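Local structure of uncharacterized protein (4OPW) at residues K125-K130 / E145-K150; M141-L146 / I161-G166; K216-Y221 / K234-E239. The protein is of unknown function but, as a member of the head GIN domain family of putative auto-transporter adhesins, may take part in cell adhesion. All coordinates share one frame; numbering follows the deposited sequence.

Interaction 1 (K125-K130 / E145-K150). With EDO (1,2-ethanediol), chain E.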
# COMPACT_ATOMS: atom_id res chain seq x y z
N LYS A 125 7.63 5.20 10.84
CA LYS A 125 7.91 3.81 11.20
C LYS A 125 6.64 2.95 11.38
O LYS A 125 5.73 3.30 12.12
CB LYS A 125 8.82 3.71 12.44
CG LYS A 125 9.32 2.29 12.72
CD LYS A 125 10.24 2.26 13.93
CE LYS A 125 10.94 0.93 14.07
NZ LYS A 125 11.93 0.94 15.18
N VAL A 126 6.63 1.83 10.67
CA VAL A 126 5.60 0.79 10.75
C VAL A 126 6.18 -0.33 11.61
O VAL A 126 7.19 -0.94 11.23
CB VAL A 126 5.18 0.30 9.34
CG1 VAL A 126 4.15 -0.83 9.43
CG2 VAL A 126 4.65 1.46 8.48
N GLU A 127 5.59 -0.59 12.79
CA GLU A 127 6.07 -1.65 13.68
C GLU A 127 4.92 -2.59 13.95
O GLU A 127 4.04 -2.29 14.75
CB GLU A 127 6.69 -1.09 14.97
CG GLU A 127 7.23 -2.17 15.88
CD GLU A 127 8.34 -1.79 16.84
OE1 GLU A 127 8.64 -0.58 16.97
OE2 GLU A 127 8.91 -2.72 17.45
N VAL A 128 4.90 -3.73 13.25
CA VAL A 128 3.81 -4.71 13.32
C VAL A 128 4.35 -6.12 13.39
O VAL A 128 5.50 -6.34 13.04
CB VAL A 128 2.86 -4.55 12.09
CG1 VAL A 128 2.10 -3.21 12.12
CG2 VAL A 128 3.60 -4.74 10.75
N GLY A 129 3.51 -7.07 13.82
CA GLY A 129 3.90 -8.47 13.85
C GLY A 129 3.99 -9.04 12.44
O GLY A 129 4.93 -9.77 12.12
N LYS A 130 3.04 -8.68 11.58
CA LYS A 130 3.01 -9.14 10.20
C LYS A 130 2.65 -7.99 9.27
O LYS A 130 1.67 -7.29 9.52
CB LYS A 130 2.01 -10.30 10.06
CG LYS A 130 1.93 -10.93 8.67
CD LYS A 130 0.74 -11.87 8.62
CE LYS A 130 0.71 -12.68 7.35
NZ LYS A 130 -0.39 -13.67 7.38
N GLU A 145 10.13 3.14 6.59
CA GLU A 145 10.82 2.35 7.62
C GLU A 145 9.86 1.33 8.21
O GLU A 145 8.75 1.70 8.59
CB GLU A 145 11.37 3.27 8.73
CG GLU A 145 12.31 2.57 9.69
CD GLU A 145 12.73 3.36 10.92
OE1 GLU A 145 12.28 4.51 11.09
OE2 GLU A 145 13.53 2.80 11.71
N LEU A 146 10.29 0.07 8.29
CA LEU A 146 9.48 -1.01 8.85
C LEU A 146 10.26 -1.91 9.84
O LEU A 146 11.48 -2.10 9.71
CB LEU A 146 8.86 -1.87 7.74
CG LEU A 146 9.80 -2.68 6.80
CD1 LEU A 146 9.98 -4.12 7.31
CD2 LEU A 146 9.22 -2.72 5.38
N LYS A 147 9.53 -2.48 10.79
CA LYS A 147 10.04 -3.43 11.78
C LYS A 147 8.96 -4.46 11.93
O LYS A 147 7.85 -4.13 12.34
CB LYS A 147 10.41 -2.74 13.12
CG LYS A 147 10.77 -3.69 14.28
CD LYS A 147 12.07 -4.45 14.05
CE LYS A 147 12.32 -5.48 15.14
NZ LYS A 147 13.51 -6.31 14.81
N THR A 148 9.22 -5.69 11.47
CA THR A 148 8.20 -6.73 11.53
C THR A 148 8.81 -8.10 11.77
O THR A 148 10.03 -8.27 11.66
CB THR A 148 7.34 -6.71 10.20
OG1 THR A 148 6.17 -7.52 10.36
CG2 THR A 148 8.11 -7.18 8.98
N ASP A 149 7.96 -9.08 12.11
CA ASP A 149 8.40 -10.46 12.26
C ASP A 149 8.29 -11.09 10.88
O ASP A 149 9.30 -11.44 10.29
CB ASP A 149 7.60 -11.20 13.33
CG ASP A 149 7.91 -10.73 14.74
OD1 ASP A 149 9.10 -10.44 15.03
OD2 ASP A 149 6.97 -10.63 15.56
N LYS A 150 7.08 -11.12 10.30
CA LYS A 150 6.83 -11.65 8.97
C LYS A 150 6.52 -10.53 7.99
O LYS A 150 5.63 -9.72 8.24
CB LYS A 150 5.67 -12.66 9.00
CG LYS A 150 5.40 -13.34 7.64
CD LYS A 150 6.62 -14.16 7.11
CE LYS A 150 6.47 -14.51 5.65
NZ LYS A 150 5.31 -15.43 5.43
C1 EDO E . 7.93 -5.85 15.88
O1 EDO E . 8.88 -5.81 16.93
C2 EDO E . 7.82 -7.28 15.33
O2 EDO E . 9.12 -7.74 14.96

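Interaction 2 (M141-L146 / I161-G166)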
# COMPACT_ATOMS: atom_id res chain seq x y z
N MSE A 141 3.95 1.58 -4.08
CA MSE A 141 3.96 1.73 -2.64
C MSE A 141 5.34 2.12 -2.15
O MSE A 141 6.35 1.63 -2.66
CB MSE A 141 3.51 0.44 -1.97
CG MSE A 141 3.12 0.64 -0.54
SE MSE A 141 2.57 -1.12 0.08
CE MSE A 141 1.23 -1.49 -0.85
N VAL A 142 5.39 3.07 -1.20
CA VAL A 142 6.65 3.52 -0.61
C VAL A 142 6.52 3.41 0.91
O VAL A 142 5.65 4.07 1.50
CB VAL A 142 7.09 4.95 -1.04
CG1 VAL A 142 8.44 5.32 -0.43
CG2 VAL A 142 7.12 5.09 -2.57
N VAL A 143 7.39 2.62 1.54
CA VAL A 143 7.42 2.43 2.99
C VAL A 143 8.78 2.93 3.47
O VAL A 143 9.81 2.35 3.14
CB VAL A 143 7.14 0.95 3.41
CG1 VAL A 143 7.17 0.81 4.93
CG2 VAL A 143 5.79 0.45 2.85
N ASN A 144 8.78 4.04 4.22
CA ASN A 144 10.03 4.66 4.66
C ASN A 144 10.82 3.80 5.66
O ASN A 144 12.05 3.77 5.58
CB ASN A 144 9.77 6.04 5.26
CG ASN A 144 9.48 7.12 4.23
OD1 ASN A 144 9.52 6.90 3.01
ND2 ASN A 144 9.20 8.32 4.70
N GLU A 145 10.13 3.14 6.59
CA GLU A 145 10.82 2.35 7.62
C GLU A 145 9.86 1.33 8.21
O GLU A 145 8.75 1.70 8.59
CB GLU A 145 11.37 3.27 8.73
CG GLU A 145 12.31 2.57 9.69
CD GLU A 145 12.73 3.36 10.92
OE1 GLU A 145 12.28 4.51 11.09
OE2 GLU A 145 13.53 2.80 11.71
N LEU A 146 10.29 0.07 8.29
CA LEU A 146 9.48 -1.01 8.85
C LEU A 146 10.26 -1.91 9.84
O LEU A 146 11.48 -2.10 9.71
CB LEU A 146 8.86 -1.87 7.74
CG LEU A 146 9.80 -2.68 6.80
CD1 LEU A 146 9.98 -4.12 7.31
CD2 LEU A 146 9.22 -2.72 5.38
N ILE A 161 7.06 -1.74 -5.31
CA ILE A 161 7.06 -1.71 -3.85
C ILE A 161 8.47 -1.28 -3.44
O ILE A 161 9.43 -1.99 -3.72
CB ILE A 161 6.60 -3.02 -3.16
CG1 ILE A 161 5.12 -3.36 -3.56
CG2 ILE A 161 6.73 -2.88 -1.62
CD1 ILE A 161 4.57 -4.75 -3.10
N ASN A 162 8.58 -0.11 -2.83
CA ASN A 162 9.86 0.42 -2.36
C ASN A 162 9.87 0.43 -0.84
O ASN A 162 9.12 1.19 -0.23
CB ASN A 162 10.11 1.82 -2.94
CG ASN A 162 11.43 2.44 -2.57
OD1 ASN A 162 12.28 1.83 -1.91
ND2 ASN A 162 11.62 3.69 -2.97
N LEU A 163 10.70 -0.43 -0.24
CA LEU A 163 10.86 -0.57 1.21
C LEU A 163 12.22 -0.01 1.53
O LEU A 163 13.23 -0.67 1.31
CB LEU A 163 10.73 -2.05 1.64
CG LEU A 163 9.52 -2.84 1.13
CD1 LEU A 163 9.55 -4.27 1.65
CD2 LEU A 163 8.19 -2.16 1.55
N LYS A 164 12.25 1.26 1.91
CA LYS A 164 13.48 2.04 2.08
C LYS A 164 14.41 1.58 3.19
O LYS A 164 15.63 1.64 3.01
CB LYS A 164 13.13 3.51 2.33
CG LYS A 164 12.52 4.21 1.11
CD LYS A 164 12.40 5.70 1.36
CE LYS A 164 11.96 6.46 0.13
NZ LYS A 164 11.52 7.84 0.46
N ALA A 165 13.88 1.16 4.35
CA ALA A 165 14.70 0.79 5.50
C ALA A 165 13.98 -0.12 6.43
O ALA A 165 12.75 -0.13 6.45
CB ALA A 165 15.12 2.06 6.26
N GLY A 166 14.74 -0.82 7.27
CA GLY A 166 14.13 -1.65 8.29
C GLY A 166 14.61 -3.07 8.42
O GLY A 166 15.69 -3.44 7.93

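Interaction 3 (K216-Y221 / K234-E239)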
# COMPACT_ATOMS: atom_id res chain seq x y z
N LYS A 216 12.29 -14.06 -17.59
CA LYS A 216 13.37 -13.07 -17.75
C LYS A 216 13.63 -12.20 -16.49
O LYS A 216 14.57 -11.40 -16.49
CB LYS A 216 13.03 -12.12 -18.92
CG LYS A 216 13.21 -12.75 -20.29
CD LYS A 216 12.56 -11.90 -21.37
CE LYS A 216 11.74 -12.72 -22.36
NZ LYS A 216 12.59 -13.60 -23.21
N GLY A 217 12.81 -12.35 -15.47
CA GLY A 217 12.95 -11.60 -14.22
C GLY A 217 14.28 -11.79 -13.53
O GLY A 217 14.88 -12.88 -13.62
N ASN A 218 14.77 -10.75 -12.86
CA ASN A 218 16.07 -10.80 -12.18
C ASN A 218 15.96 -10.55 -10.70
O ASN A 218 15.21 -9.67 -10.26
CB ASN A 218 17.03 -9.78 -12.78
CG ASN A 218 17.41 -10.12 -14.19
OD1 ASN A 218 18.02 -11.15 -14.46
ND2 ASN A 218 16.96 -9.30 -15.13
N ILE A 219 16.74 -11.31 -9.93
CA ILE A 219 16.85 -11.15 -8.49
C ILE A 219 18.26 -10.64 -8.20
O ILE A 219 19.25 -11.26 -8.63
CB ILE A 219 16.54 -12.45 -7.72
CG1 ILE A 219 15.07 -12.88 -7.94
CG2 ILE A 219 16.90 -12.30 -6.22
CD1 ILE A 219 14.74 -14.31 -7.41
N ARG A 220 18.36 -9.49 -7.53
CA ARG A 220 19.66 -8.94 -7.15
C ARG A 220 19.68 -8.84 -5.65
O ARG A 220 18.73 -8.32 -5.06
CB ARG A 220 19.93 -7.59 -7.86
CG ARG A 220 20.09 -7.69 -9.39
CD ARG A 220 21.30 -8.52 -9.81
NE ARG A 220 21.39 -8.67 -11.26
CZ ARG A 220 20.90 -9.69 -11.96
NH1 ARG A 220 20.24 -10.66 -11.36
NH2 ARG A 220 21.07 -9.74 -13.28
N TYR A 221 20.70 -9.41 -5.00
CA TYR A 221 20.71 -9.41 -3.55
C TYR A 221 22.00 -8.86 -2.96
O TYR A 221 23.07 -8.95 -3.57
CB TYR A 221 20.46 -10.84 -3.00
CG TYR A 221 21.57 -11.83 -3.29
CD1 TYR A 221 21.56 -12.60 -4.46
CD2 TYR A 221 22.63 -12.00 -2.40
CE1 TYR A 221 22.58 -13.52 -4.72
CE2 TYR A 221 23.65 -12.91 -2.67
CZ TYR A 221 23.61 -13.67 -3.82
OH TYR A 221 24.63 -14.56 -4.07
N LYS A 234 15.90 -16.74 -19.04
CA LYS A 234 17.07 -15.86 -19.23
C LYS A 234 17.39 -15.03 -17.98
O LYS A 234 18.50 -14.49 -17.87
CB LYS A 234 16.85 -14.94 -20.45
CG LYS A 234 16.86 -15.68 -21.78
CD LYS A 234 16.19 -14.87 -22.88
CE LYS A 234 16.19 -15.60 -24.21
NZ LYS A 234 15.27 -14.98 -25.19
N GLY A 235 16.45 -14.96 -17.04
CA GLY A 235 16.65 -14.21 -15.80
C GLY A 235 17.73 -14.82 -14.92
O GLY A 235 18.09 -15.98 -15.11
N THR A 236 18.32 -14.04 -14.00
CA THR A 236 19.38 -14.57 -13.13
C THR A 236 19.23 -14.09 -11.70
O THR A 236 18.53 -13.10 -11.42
CB THR A 236 20.79 -14.15 -13.64
OG1 THR A 236 20.90 -12.72 -13.57
CG2 THR A 236 21.12 -14.66 -15.04
N VAL A 237 19.94 -14.77 -10.81
CA VAL A 237 20.07 -14.49 -9.38
C VAL A 237 21.54 -14.11 -9.19
O VAL A 237 22.41 -14.93 -9.47
CB VAL A 237 19.66 -15.71 -8.51
CG1 VAL A 237 19.75 -15.37 -7.03
CG2 VAL A 237 18.25 -16.19 -8.85
N GLU A 238 21.81 -12.85 -8.79
CA GLU A 238 23.20 -12.39 -8.66
C GLU A 238 23.38 -11.47 -7.47
O GLU A 238 22.49 -10.68 -7.15
CB GLU A 238 23.65 -11.63 -9.93
CG GLU A 238 23.81 -12.49 -11.18
CD GLU A 238 24.13 -11.73 -12.45
OE1 GLU A 238 24.88 -10.73 -12.38
OE2 GLU A 238 23.64 -12.15 -13.53
N GLU A 239 24.55 -11.55 -6.83
CA GLU A 239 24.92 -10.68 -5.73
C GLU A 239 25.37 -9.31 -6.26
O GLU A 239 26.06 -9.25 -7.28
CB GLU A 239 26.08 -11.31 -4.92
CG GLU A 239 26.33 -10.59 -3.61
CD GLU A 239 27.44 -11.11 -2.72
OE1 GLU A 239 28.53 -11.45 -3.23
OE2 GLU A 239 27.25 -11.06 -1.48
O HOH W 1 19.14 -11.66 -16.84

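Interaction 1 (K125-K130 / E145-K150)
Residues 125-130 and 145-150 run parallel in exact register, Val126 beside Leu146 and Glu127 beside Lys147, and Val126 O receives Lys147 N at 2.8 Å. The extended Lys125 chain crosses the Glu145 carboxylate at a slant, CB and CG near OE1 and CD and CE near OE2, but the charges stop short of a salt bridge, Lys125 NZ 4.2 Å from Glu145 OE2. Both strands then turn the same corner, one above the other, as successive coils of a parallel beta-solenoid do, consistent with the pectate-lyase-like clan of the family. At that corner Gly129 O takes two amides: Lys150 N at 3.1 Å lies in the carbonyl plane, whereas Asp149 N comes from above it. Thr148, with OG1 anti to its nitrogen (chi1 -167°), places the hydroxyl 3.0 Å from Val128 O and close to Lys150 O, so a small polar side chain suits this buried bend. Val126 and Leu146 turn to the interior, Val126 on Leu110 and Leu131, Leu146 on Leu131; buried Val128 also touches Leu110. O1 of a 1,2-ethanediol, probably from the crystallisation liquor, bonds to Glu127 OE2; its O2 meets one of two conformers of Asp149. Lys150 bends away to salt bridges with Glu152 and Asp172.

Interaction 2 (M141-L146 / I161-G166)
Val143 and Leu163 stand side by side on neighbouring coils of a parallel beta-solenoid, in which each turn of the chain lays a strand in register on the one before. Strands 141-143 and 161-163 run 7° apart, their axes 4.8 Å from each other, and are joined by nearly straight bonds such as Val143 N to Asn162 O at 2.9 Å. Met141, a selenomethionine here, Val143, Leu146, Ile161 and Leu163 point into the interior, where apolar chains line up along the coil axis and pack against strands 130-136 and 150-156. Leu163 CD2 touches both Val143 CB, at 3.8 Å, and Leu146 CD2.

On the outer surface Lys164 can be followed outward. Its CB lies 3.4 Å from Asn144 O, and CG passes by Val143 O. With CG anti to the carbonyl carbon (chi1 -69°) and the rest extended, the chain runs beside Asn144: CD is 3.5 Å from Asn144 OD1, while CE rests 3.7 Å from Val142 CG1. A lysine suits this place, since its aliphatic stem lies against a Val142 methyl and still carries the charge to the surface. NZ makes a weak bond to Asn144 OD1, whose amide is fixed by ND2 donating to Lys123 O. Past the bend, Gly166 has backbone angles, phi 131°, that a side chain would hardly tolerate, and its CA comes within 3.0 Å of Leu146 O in a CA-H...O contact.

Interaction 3 (K216-Y221 / K234-E239)
The guanidinium of Arg220 has the carboxylate of Glu238 over one face and Thr236 O at its edge, while the Tyr221 ring carries the backbone and CB of Glu239 on one face. Guanidinium and carboxylate planes lie 17° apart in an offset stack, with Arg220 NH2 3.5 Å from Glu238 OE2, a salt bridge of charge alone, as no N-H points at the oxygen. The N-H groups turn to the backbone: the bend at chi2 (-64°) folds the arginine back along its strand, and NH1 donates to Thr236 O at 3.0 Å and to Ile219 O, both oxygens lying in the guanidinium plane. It comes to both carbonyls from above their planes; each also accepts a strand amide nearly in line with its C=O, Ile219 N for Thr236 O and Glu238 N for Ile219 O. Thr236 OG1 takes weak bonds from NH1 and NH2 and donates to Glu238 OE2, holding the carboxylate over the guanidinium.

These strands, 218-221 and 237-239, are the final parallel pair of the beta-solenoid. Ile219 and Val237 point inward against strand 208-214, as branched apolar residues suit a coil interior. Glu239 CB sits over the Tyr221 ring, 4.0 Å from its centroid, in a CH-pi contact, and Glu239 OE1 forms a salt bridge with Lys241.

At the other end, Asn218 OD1 accepts Thr236 N at 2.9 Å in place of Gly217 O, which is buried without a hydrogen-bond partner; a water links Asn218 OD1 to Lys234 O. Gly235 lets the chains close in: its CA, 3.1 Å from Gly217 O, leaves no room for a side chain.

How the interactions relate
Interactions 1 and 2 follow one another along the solenoid, sharing Glu145 and Leu146 on strand 139-147, with centres 10 Å apart. That strand is therefore held on two sides: by 126-128 from the preceding coil and by 159-163 from the next. Interaction 3 lies further along the chain, toward the C-terminal end, its centre about 26 Å from that of interaction 1 and 21 Å from that of interaction 2, and it touches neither. All three join segments only 13 to 15 residues apart at their closest ends, so each records one short coil stacking on its neighbour. Repeated in series, such contacts build the elongated, helix-free body of this putative adhesin.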